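Local coordinates for protein D-isomer specific 2-hydroxyacid dehydrogenase NAD-binding (Xanthobacter autotrophicus, PDB 4XA8) that binds the dinucleotide cofactor NADPH and probably uses it as an oxidoreductase of the D-isomer specific 2-hydroxyacid dehydrogenase family, at residues F168-W173 against E181-F186; V202-P207 against G236-E241; A228-V233 against A256-F261. All blocks are in the same frame, centred on the assembly; numbering follows the deposited sequence.

Contact 1 (F168-W173 against E181-F186)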
loop_
_atom_site.group_PDB
_atom_site.type_symbol
_atom_site.label_atom_id
_atom_site.label_comp_id
_atom_site.label_asym_id
_atom_site.label_seq_id
_atom_site.Cartn_x
_atom_site.Cartn_y
_atom_site.Cartn_z
ATOM N N PHE A 168 -6.998 -7.550 -9.738
ATOM C CA PHE A 168 -7.212 -8.728 -8.894
ATOM C C PHE A 168 -8.491 -9.480 -9.251
ATOM O O PHE A 168 -9.411 -8.901 -9.859
ATOM C CB PHE A 168 -7.277 -8.312 -7.407
ATOM C CG PHE A 168 -5.980 -7.748 -6.893
ATOM C CD1 PHE A 168 -4.887 -8.549 -6.801
ATOM C CD2 PHE A 168 -5.863 -6.398 -6.543
ATOM C CE1 PHE A 168 -3.660 -8.061 -6.339
ATOM C CE2 PHE A 168 -4.642 -5.874 -6.089
ATOM C CZ PHE A 168 -3.540 -6.709 -5.981
ATOM N N ASP A 169 -8.538 -10.767 -8.929
ATOM C CA ASP A 169 -9.793 -11.521 -9.035
ATOM C C ASP A 169 -10.646 -11.202 -7.772
ATOM O O ASP A 169 -10.505 -11.866 -6.724
ATOM C CB ASP A 169 -9.458 -13.013 -9.157
ATOM C CG ASP A 169 -10.687 -13.896 -9.361
ATOM O OD1 ASP A 169 -11.840 -13.418 -9.265
ATOM O OD2 ASP A 169 -10.468 -15.100 -9.545
ATOM N N VAL A 170 -11.444 -10.130 -7.857
ATOM C CA VAL A 170 -12.119 -9.561 -6.676
ATOM C C VAL A 170 -13.507 -10.196 -6.508
ATOM O O VAL A 170 -14.284 -10.295 -7.462
ATOM C CB VAL A 170 -12.206 -8.023 -6.735
ATOM C CG1 VAL A 170 -12.856 -7.429 -5.489
ATOM C CG2 VAL A 170 -10.837 -7.417 -6.937
ATOM N N ARG A 171 -13.761 -10.695 -5.300
ATOM C CA ARG A 171 -15.068 -11.208 -4.939
ATOM C C ARG A 171 -15.606 -10.400 -3.794
ATOM O O ARG A 171 -14.841 -9.817 -3.062
ATOM C CB ARG A 171 -15.021 -12.741 -4.649
ATOM C CG ARG A 171 -13.821 -13.196 -3.822
ATOM C CD ARG A 171 -13.844 -14.670 -3.370
ATOM N NE ARG A 171 -13.871 -15.505 -4.528
ATOM C CZ ARG A 171 -14.294 -16.745 -4.628
ATOM N NH1 ARG A 171 -14.697 -17.504 -3.593
ATOM N NH2 ARG A 171 -14.261 -17.251 -5.833
ATOM N N GLY A 172 -16.925 -10.386 -3.614
ATOM C CA GLY A 172 -17.503 -9.763 -2.462
ATOM C C GLY A 172 -18.624 -10.636 -1.906
ATOM O O GLY A 172 -19.227 -11.462 -2.637
ATOM N N TRP A 173 -18.925 -10.387 -0.647
ATOM C CA TRP A 173 -20.013 -11.040 0.069
ATOM C C TRP A 173 -20.892 -10.043 0.748
ATOM O O TRP A 173 -20.426 -9.075 1.375
ATOM C CB TRP A 173 -19.483 -12.057 1.106
ATOM C CG TRP A 173 -20.596 -12.803 1.744
ATOM C CD1 TRP A 173 -21.164 -13.961 1.301
ATOM C CD2 TRP A 173 -21.349 -12.413 2.910
ATOM N NE1 TRP A 173 -22.176 -14.337 2.118
ATOM C CE2 TRP A 173 -22.332 -13.419 3.116
ATOM C CE3 TRP A 173 -21.281 -11.331 3.795
ATOM C CZ2 TRP A 173 -23.288 -13.365 4.163
ATOM C CZ3 TRP A 173 -22.229 -11.276 4.872
ATOM C CH2 TRP A 173 -23.203 -12.295 5.048
ATOM N N GLU A 181 -19.901 -3.877 -10.815
ATOM C CA GLU A 181 -19.211 -4.127 -12.064
ATOM C C GLU A 181 -17.786 -4.604 -11.802
ATOM O O GLU A 181 -17.045 -4.000 -11.028
ATOM C CB GLU A 181 -19.226 -2.851 -12.911
ATOM C CG GLU A 181 -18.498 -2.964 -14.234
ATOM C CD GLU A 181 -19.039 -4.076 -15.114
ATOM O OE1 GLU A 181 -20.257 -4.389 -15.037
ATOM O OE2 GLU A 181 -18.229 -4.633 -15.890
ATOM N N GLY A 182 -17.417 -5.723 -12.417
ATOM C CA GLY A 182 -16.085 -6.327 -12.211
ATOM C C GLY A 182 -15.801 -7.046 -10.892
ATOM O O GLY A 182 -14.628 -7.403 -10.611
ATOM N N VAL A 183 -16.838 -7.264 -10.072
ATOM C CA VAL A 183 -16.703 -7.933 -8.782
ATOM C C VAL A 183 -17.578 -9.172 -8.784
ATOM O O VAL A 183 -18.746 -9.110 -9.139
ATOM C CB VAL A 183 -17.097 -6.972 -7.604
ATOM C CG1 VAL A 183 -17.012 -7.667 -6.247
ATOM C CG2 VAL A 183 -16.195 -5.717 -7.589
ATOM N N SER A 184 -17.020 -10.304 -8.373
ATOM C CA SER A 184 -17.801 -11.542 -8.256
ATOM C C SER A 184 -18.540 -11.511 -6.931
ATOM O O SER A 184 -17.960 -11.745 -5.867
ATOM C CB SER A 184 -16.912 -12.783 -8.367
ATOM O OG SER A 184 -16.275 -12.830 -9.628
ATOM N N CYS A 185 -19.819 -11.223 -6.973
ATOM C CA CYS A 185 -20.599 -11.035 -5.755
ATOM C C CYS A 185 -21.334 -12.315 -5.319
ATOM O O CYS A 185 -22.028 -12.941 -6.164
ATOM C CB CYS A 185 -21.616 -9.915 -5.985
ATOM S SG CYS A 185 -20.908 -8.266 -6.251
ATOM N N PHE A 186 -21.199 -12.657 -4.021
ATOM C CA PHE A 186 -21.850 -13.769 -3.382
ATOM C C PHE A 186 -22.800 -13.168 -2.368
ATOM O O PHE A 186 -22.545 -12.097 -1.805
ATOM C CB PHE A 186 -20.886 -14.644 -2.598
ATOM C CG PHE A 186 -19.889 -15.426 -3.444
ATOM C CD1 PHE A 186 -18.847 -14.789 -4.101
ATOM C CD2 PHE A 186 -20.008 -16.802 -3.567
ATOM C CE1 PHE A 186 -17.943 -15.523 -4.844
ATOM C CE2 PHE A 186 -19.091 -17.535 -4.316
ATOM C CZ PHE A 186 -18.074 -16.885 -4.945
HETATM O O HOH W 1 -12.955 -9.433 -10.161
#
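Val170 opens the pairing of 168-173 with 181-186: its carbonyl O takes the backbone N of Ser184 at 2.9 Å in a nearly straight bond, and its CG1 lies 4.2 Å from CG1 of Val183. A water bridges the two backbones, accepting from Val170 N and donating to Gly182 O. Next comes Arg171, whose chain bends at chi3 (61°) and so turns its end back to Phe186. Phe186 CZ lies over one face of the Arg171 guanidinium, offset toward its rim and 3.7 Å from NH1, the two planes 46° apart, while NH1 spends a hydrogen bond on Phe195 O. Replacing Arg171 by an alanine removes the guanidinium, which would probably leave Phe186 CZ without this cover and Phe195 O without its donor. Gly172 then gives its N to Ser184 O at 2.8 Å and takes Phe186 N on its O at 2.7 Å, straddling Cys185, and Val183 CG1 sits 3.8 Å from Gly172 N. Trp173 closes the segment: its CD1 meets Phe186 CB at 4.0 Å, the two side chains crossing at about a right angle, and NE1 reaches Gly188 O. The pair forms one margin of a parallel sheet whose 3-2-1-4-5-6-7 strand order, together with the family, marks a Rossmann-type NAD(P)-binding domain; Arg175, an NADPH-binding residue, lies close to Trp173.

Contact 2 (V202-P207 against G236-E241)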
loop_
_atom_site.group_PDB
_atom_site.type_symbol
_atom_site.label_atom_id
_atom_site.label_comp_id
_atom_site.label_asym_id
_atom_site.label_seq_id
_atom_site.Cartn_x
_atom_site.Cartn_y
_atom_site.Cartn_z
ATOM N N VAL A 202 -8.525 -11.930 2.496
ATOM C CA VAL A 202 -9.902 -11.554 2.830
ATOM C C VAL A 202 -9.896 -10.214 3.577
ATOM O O VAL A 202 -8.996 -9.942 4.385
ATOM C CB VAL A 202 -10.662 -12.683 3.607
ATOM C CG1 VAL A 202 -10.043 -12.901 4.957
ATOM C CG2 VAL A 202 -12.133 -12.360 3.809
ATOM N N VAL A 203 -10.851 -9.335 3.229
ATOM C CA VAL A 203 -10.976 -7.977 3.887
ATOM C C VAL A 203 -12.295 -7.907 4.620
ATOM O O VAL A 203 -13.381 -7.929 4.007
ATOM C CB VAL A 203 -10.853 -6.790 2.914
ATOM C CG1 VAL A 203 -10.721 -5.496 3.681
ATOM C CG2 VAL A 203 -9.685 -6.957 1.962
ATOM N N VAL A 204 -12.237 -7.832 5.937
ATOM C CA VAL A 204 -13.476 -7.674 6.729
ATOM C C VAL A 204 -13.920 -6.195 6.763
ATOM O O VAL A 204 -13.213 -5.324 7.320
ATOM C CB VAL A 204 -13.290 -8.112 8.180
ATOM C CG1 VAL A 204 -14.637 -8.039 8.922
ATOM C CG2 VAL A 204 -12.743 -9.529 8.252
ATOM N N MET A 205 -15.073 -5.909 6.174
ATOM C CA MET A 205 -15.642 -4.576 6.101
ATOM C C MET A 205 -17.156 -4.606 6.435
ATOM O O MET A 205 -17.954 -3.864 5.840
ATOM C CB MET A 205 -15.456 -3.953 4.714
ATOM C CG MET A 205 -14.025 -3.989 4.262
ATOM S SD MET A 205 -13.778 -3.034 2.742
ATOM C CE MET A 205 -14.021 -1.397 3.378
ATOM N N LEU A 206 -17.547 -5.466 7.378
ATOM C CA LEU A 206 -18.972 -5.591 7.726
ATOM C C LEU A 206 -19.349 -4.572 8.773
ATOM O O LEU A 206 -18.655 -4.431 9.744
ATOM C CB LEU A 206 -19.234 -6.961 8.311
ATOM C CG LEU A 206 -19.359 -8.072 7.313
ATOM C CD1 LEU A 206 -19.144 -9.373 8.052
ATOM C CD2 LEU A 206 -20.730 -8.006 6.647
ATOM N N PRO A 207 -20.452 -3.856 8.595
ATOM C CA PRO A 207 -20.913 -3.114 9.791
ATOM C C PRO A 207 -21.250 -4.064 10.944
ATOM O O PRO A 207 -21.702 -5.188 10.663
ATOM C CB PRO A 207 -22.176 -2.394 9.308
ATOM C CG PRO A 207 -22.635 -3.159 8.120
ATOM C CD PRO A 207 -21.448 -3.859 7.511
ATOM N N GLY A 236 -13.541 -4.798 15.829
ATOM C CA GLY A 236 -12.886 -5.934 16.468
ATOM C C GLY A 236 -13.785 -7.154 16.600
ATOM O O GLY A 236 -13.363 -8.247 16.203
ATOM N N PRO A 237 -15.042 -6.959 17.097
ATOM C CA PRO A 237 -15.940 -8.059 17.455
ATOM C C PRO A 237 -16.801 -8.675 16.324
ATOM O O PRO A 237 -17.540 -9.623 16.609
ATOM C CB PRO A 237 -16.841 -7.422 18.523
ATOM C CG PRO A 237 -17.012 -6.046 18.042
ATOM C CD PRO A 237 -15.684 -5.658 17.398
ATOM N N VAL A 238 -16.739 -8.159 15.085
ATOM C CA VAL A 238 -17.222 -8.925 13.912
ATOM C C VAL A 238 -16.382 -10.189 13.854
ATOM O O VAL A 238 -16.797 -11.231 13.354
ATOM C CB VAL A 238 -17.045 -8.129 12.577
ATOM C CG1 VAL A 238 -17.107 -9.062 11.377
ATOM C CG2 VAL A 238 -18.117 -7.054 12.464
ATOM N N VAL A 239 -15.160 -10.064 14.343
ATOM C CA VAL A 239 -14.213 -11.136 14.358
ATOM C C VAL A 239 -14.048 -11.621 15.781
ATOM O O VAL A 239 -13.947 -10.812 16.707
ATOM C CB VAL A 239 -12.876 -10.670 13.756
ATOM C CG1 VAL A 239 -11.840 -11.765 13.842
ATOM C CG2 VAL A 239 -13.079 -10.290 12.296
ATOM N N ASP A 240 -14.062 -12.941 15.962
ATOM C CA ASP A 240 -13.715 -13.536 17.255
ATOM C C ASP A 240 -12.203 -13.481 17.435
ATOM O O ASP A 240 -11.482 -14.191 16.758
ATOM C CB ASP A 240 -14.193 -14.995 17.305
ATOM C CG ASP A 240 -14.086 -15.601 18.675
ATOM O OD1 ASP A 240 -12.976 -15.965 19.099
ATOM O OD2 ASP A 240 -15.124 -15.740 19.334
ATOM N N GLU A 241 -11.718 -12.625 18.319
ATOM C CA GLU A 241 -10.288 -12.356 18.401
ATOM C C GLU A 241 -9.532 -13.600 18.874
ATOM O O GLU A 241 -8.469 -13.907 18.348
ATOM C CB GLU A 241 -10.010 -11.163 19.321
ATOM C CG GLU A 241 -8.590 -10.598 19.247
ATOM C CD GLU A 241 -8.496 -9.122 19.674
ATOM O OE1 GLU A 241 -7.847 -8.823 20.715
ATOM O OE2 GLU A 241 -9.048 -8.260 18.945
#
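Val204 and Val238 each turn CG1 opposite the backbone N (chi1 -175° and 161°), and these two methyls meet across the contact at 3.6 Å. In this Rossmann-type domain the contact lies where strand 201-204 ends, against the loop that follows the neighbouring strand 228-232: Val204 is the last residue of its strand, whereas Val238 belongs to a short 3-10 segment in the loop between strand 228-232 and helix 241-250. The two valines slide past one another in opposite directions, and Val204 uses its second methyl for Val239. That methyl, CG2, approaches CG2 of Val239 at 4.1 Å, and these side chains cross obliquely. A single branched residue of the strand therefore touches two consecutive residues of the loop.

Leu206 is the second apolar partner of Val238. Its CD1 comes within 3.9 Å of Val238 CG1, crossing that side chain at about a right angle, so the same valine methyl is shared between Val204 and Leu206. No hydrogen bond joins the segments, and the association rests on the fit of aliphatic groups. The loop holds its own shape through a backbone bond from Val239 N to Gly236 O, and Asp240 caps the following helix through Ala243 N. Around the contact, Asn232 touches both Val204 and Val239, and Leu206 also packs on Leu150. Ala234, an NADPH-binding residue, lies close to Val204, which places this packing beside the cofactor site. The other methyl of Val238, CG2, lies 3.8 Å from the carbonyl O of Leu206.

Contact 3 (A228-V233 against A256-F261); sequences AKFINV and ATLDVF
Strands 228-232 and 256-258, which flank the beta-alpha-beta crossover through helix 241-250, run parallel, 6° apart, and three backbone bonds tie their segments: Thr257 N to Phe230 O, Asn232 N to Thr257 O, and Asp259 N to Asn232 O at 3.0 Å. On the face shared by Phe230, Asn232, Ala256 and Leu258, one leucine methyl serves two partners: Leu258 CD2 lies in the plane of the Phe230 ring, at its edge, 3.9 Å from CD1, and also 3.8 Å from Asn232 CB. The amide of Asn232, swung opposite its backbone N (chi1 -167°), crosses Val260 at about a right angle, with ND2 3.3 Å from Val260 CG2. A water accepts from that ND2 and donates to Val260 O; OD1 receives Ala234 N. Beyond the strand ends, a second water donates to both Val233 O and Asp259 OD2, while Asp259 also takes bonds from Thr281, Leu284 and Ala285. With several donors directed at its carboxylate, Asp259 is likely to be held in a defined orientation beside Val233; both residues bind NADPH, and the chemistry is consistent with an ordered margin of the cofactor site.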
loop_
_atom_site.group_PDB
_atom_site.type_symbol
_atom_site.label_atom_id
_atom_site.label_comp_id
_atom_site.label_asym_id
_atom_site.label_seq_id
_atom_site.Cartn_x
_atom_site.Cartn_y
_atom_site.Cartn_z
ATOM N N ALA A 228 -4.186 -18.311 4.101
ATOM C CA ALA A 228 -4.897 -17.126 3.766
ATOM C C ALA A 228 -4.299 -15.923 4.479
ATOM O O ALA A 228 -3.655 -16.044 5.517
ATOM C CB ALA A 228 -6.391 -17.249 4.110
ATOM N N LYS A 229 -4.520 -14.761 3.877
ATOM C CA LYS A 229 -4.109 -13.469 4.435
ATOM C C LYS A 229 -5.359 -12.653 4.839
ATOM O O LYS A 229 -6.292 -12.529 4.070
ATOM C CB LYS A 229 -3.244 -12.748 3.421
ATOM C CG LYS A 229 -2.040 -13.651 3.064
ATOM C CD LYS A 229 -1.431 -13.402 1.727
ATOM C CE LYS A 229 -0.076 -14.110 1.564
ATOM N NZ LYS A 229 0.962 -13.076 1.171
ATOM N N PHE A 230 -5.358 -12.140 6.072
ATOM C CA PHE A 230 -6.567 -11.614 6.728
ATOM C C PHE A 230 -6.382 -10.127 7.092
ATOM O O PHE A 230 -5.409 -9.759 7.751
ATOM C CB PHE A 230 -6.788 -12.455 7.973
ATOM C CG PHE A 230 -8.084 -12.215 8.673
ATOM C CD1 PHE A 230 -8.169 -11.248 9.666
ATOM C CD2 PHE A 230 -9.211 -12.969 8.383
ATOM C CE1 PHE A 230 -9.345 -11.020 10.344
ATOM C CE2 PHE A 230 -10.400 -12.757 9.084
ATOM C CZ PHE A 230 -10.459 -11.784 10.055
ATOM N N ILE A 231 -7.320 -9.277 6.656
ATOM C CA ILE A 231 -7.292 -7.852 6.892
ATOM C C ILE A 231 -8.613 -7.475 7.601
ATOM O O ILE A 231 -9.693 -7.804 7.092
ATOM C CB ILE A 231 -7.224 -7.085 5.589
ATOM C CG1 ILE A 231 -5.909 -7.389 4.881
ATOM C CG2 ILE A 231 -7.370 -5.573 5.810
ATOM C CD1 ILE A 231 -5.951 -7.049 3.422
ATOM N N ASN A 232 -8.521 -6.800 8.752
ATOM C CA ASN A 232 -9.752 -6.350 9.498
ATOM C C ASN A 232 -9.767 -4.856 9.653
ATOM O O ASN A 232 -8.885 -4.303 10.322
ATOM C CB ASN A 232 -9.852 -6.965 10.860
ATOM C CG ASN A 232 -11.231 -6.775 11.468
ATOM O OD1 ASN A 232 -12.157 -6.321 10.793
ATOM N ND2 ASN A 232 -11.357 -7.094 12.745
ATOM N N VAL A 233 -10.730 -4.197 8.986
ATOM C CA VAL A 233 -10.910 -2.751 9.094
ATOM C C VAL A 233 -12.348 -2.425 9.555
ATOM O O VAL A 233 -12.745 -1.272 9.507
ATOM C CB VAL A 233 -10.586 -1.995 7.786
ATOM C CG1 VAL A 233 -9.068 -2.116 7.457
ATOM C CG2 VAL A 233 -11.392 -2.539 6.617
ATOM N N ALA A 256 -1.604 -11.218 8.710
ATOM C CA ALA A 256 -2.724 -10.370 8.916
ATOM C C ALA A 256 -2.318 -8.922 9.098
ATOM O O ALA A 256 -1.158 -8.599 9.477
ATOM C CB ALA A 256 -3.516 -10.836 10.154
ATOM N N THR A 257 -3.301 -8.070 8.800
ATOM C CA THR A 257 -3.246 -6.646 9.005
ATOM C C THR A 257 -4.564 -6.286 9.735
ATOM O O THR A 257 -5.677 -6.494 9.220
ATOM C CB THR A 257 -3.026 -5.804 7.713
ATOM O OG1 THR A 257 -1.802 -6.199 7.036
ATOM C CG2 THR A 257 -2.986 -4.337 8.030
ATOM N N LEU A 258 -4.418 -5.760 10.957
ATOM C CA LEU A 258 -5.552 -5.582 11.878
ATOM C C LEU A 258 -5.542 -4.135 12.337
ATOM O O LEU A 258 -4.552 -3.677 12.916
ATOM C CB LEU A 258 -5.432 -6.534 13.070
ATOM C CG LEU A 258 -5.308 -8.022 12.740
ATOM C CD1 LEU A 258 -5.012 -8.752 14.032
ATOM C CD2 LEU A 258 -6.558 -8.554 12.041
ATOM N N ASP A 259 -6.616 -3.409 12.012
ATOM C CA ASP A 259 -6.770 -1.981 12.343
ATOM C C ASP A 259 -7.738 -1.702 13.505
ATOM O O ASP A 259 -7.887 -0.550 13.922
ATOM C CB ASP A 259 -7.300 -1.211 11.110
ATOM C CG ASP A 259 -7.187 0.281 11.245
ATOM O OD1 ASP A 259 -6.107 0.770 11.602
ATOM O OD2 ASP A 259 -8.174 0.995 10.943
ATOM N N VAL A 260 -8.416 -2.743 13.976
ATOM C CA VAL A 260 -9.475 -2.655 14.948
ATOM C C VAL A 260 -9.434 -3.924 15.844
ATOM O O VAL A 260 -8.983 -4.990 15.394
ATOM C CB VAL A 260 -10.855 -2.590 14.288
ATOM C CG1 VAL A 260 -11.029 -1.361 13.398
ATOM C CG2 VAL A 260 -11.091 -3.859 13.437
ATOM N N PHE A 261 -9.830 -3.795 17.118
ATOM C CA PHE A 261 -9.587 -4.870 18.080
ATOM C C PHE A 261 -10.739 -4.938 19.036
ATOM O O PHE A 261 -11.483 -3.986 19.157
ATOM C CB PHE A 261 -8.271 -4.645 18.829
ATOM C CG PHE A 261 -7.106 -4.473 17.894
ATOM C CD1 PHE A 261 -6.817 -3.243 17.370
ATOM C CD2 PHE A 261 -6.412 -5.560 17.441
ATOM C CE1 PHE A 261 -5.782 -3.084 16.462
ATOM C CE2 PHE A 261 -5.385 -5.423 16.543
ATOM C CZ PHE A 261 -5.076 -4.165 16.054
HETATM O O HOH W 2 -8.929 -7.831 14.482
HETATM O O HOH W 3 -11.011 0.933 10.987
#

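In the fold
All three contacts reach one parallel sheet of the NAD-binding domain, in the strand order 184-187, 169-174, 146-150, 201-204, 228-232, 253-258, 278-280; contact 2 does so through strand 201-204, its other side being a loop. Contact 1 closes before the others open along the chain, while the segments of contacts 2 and 3 alternate. The centres of contacts 2 and 3 lie about 8 Å apart; strands 201-204 and 228-232 are neighbours, and Val204 N probably bonds to Ile231 O. Contact 1 is more remote, its centre about 18 Å from that of contact 2, yet Trp173 packs on Leu206. Contact 2 thus touches both others, contacts 1 and 3 do not touch, and all lie near NADPH-binding residues.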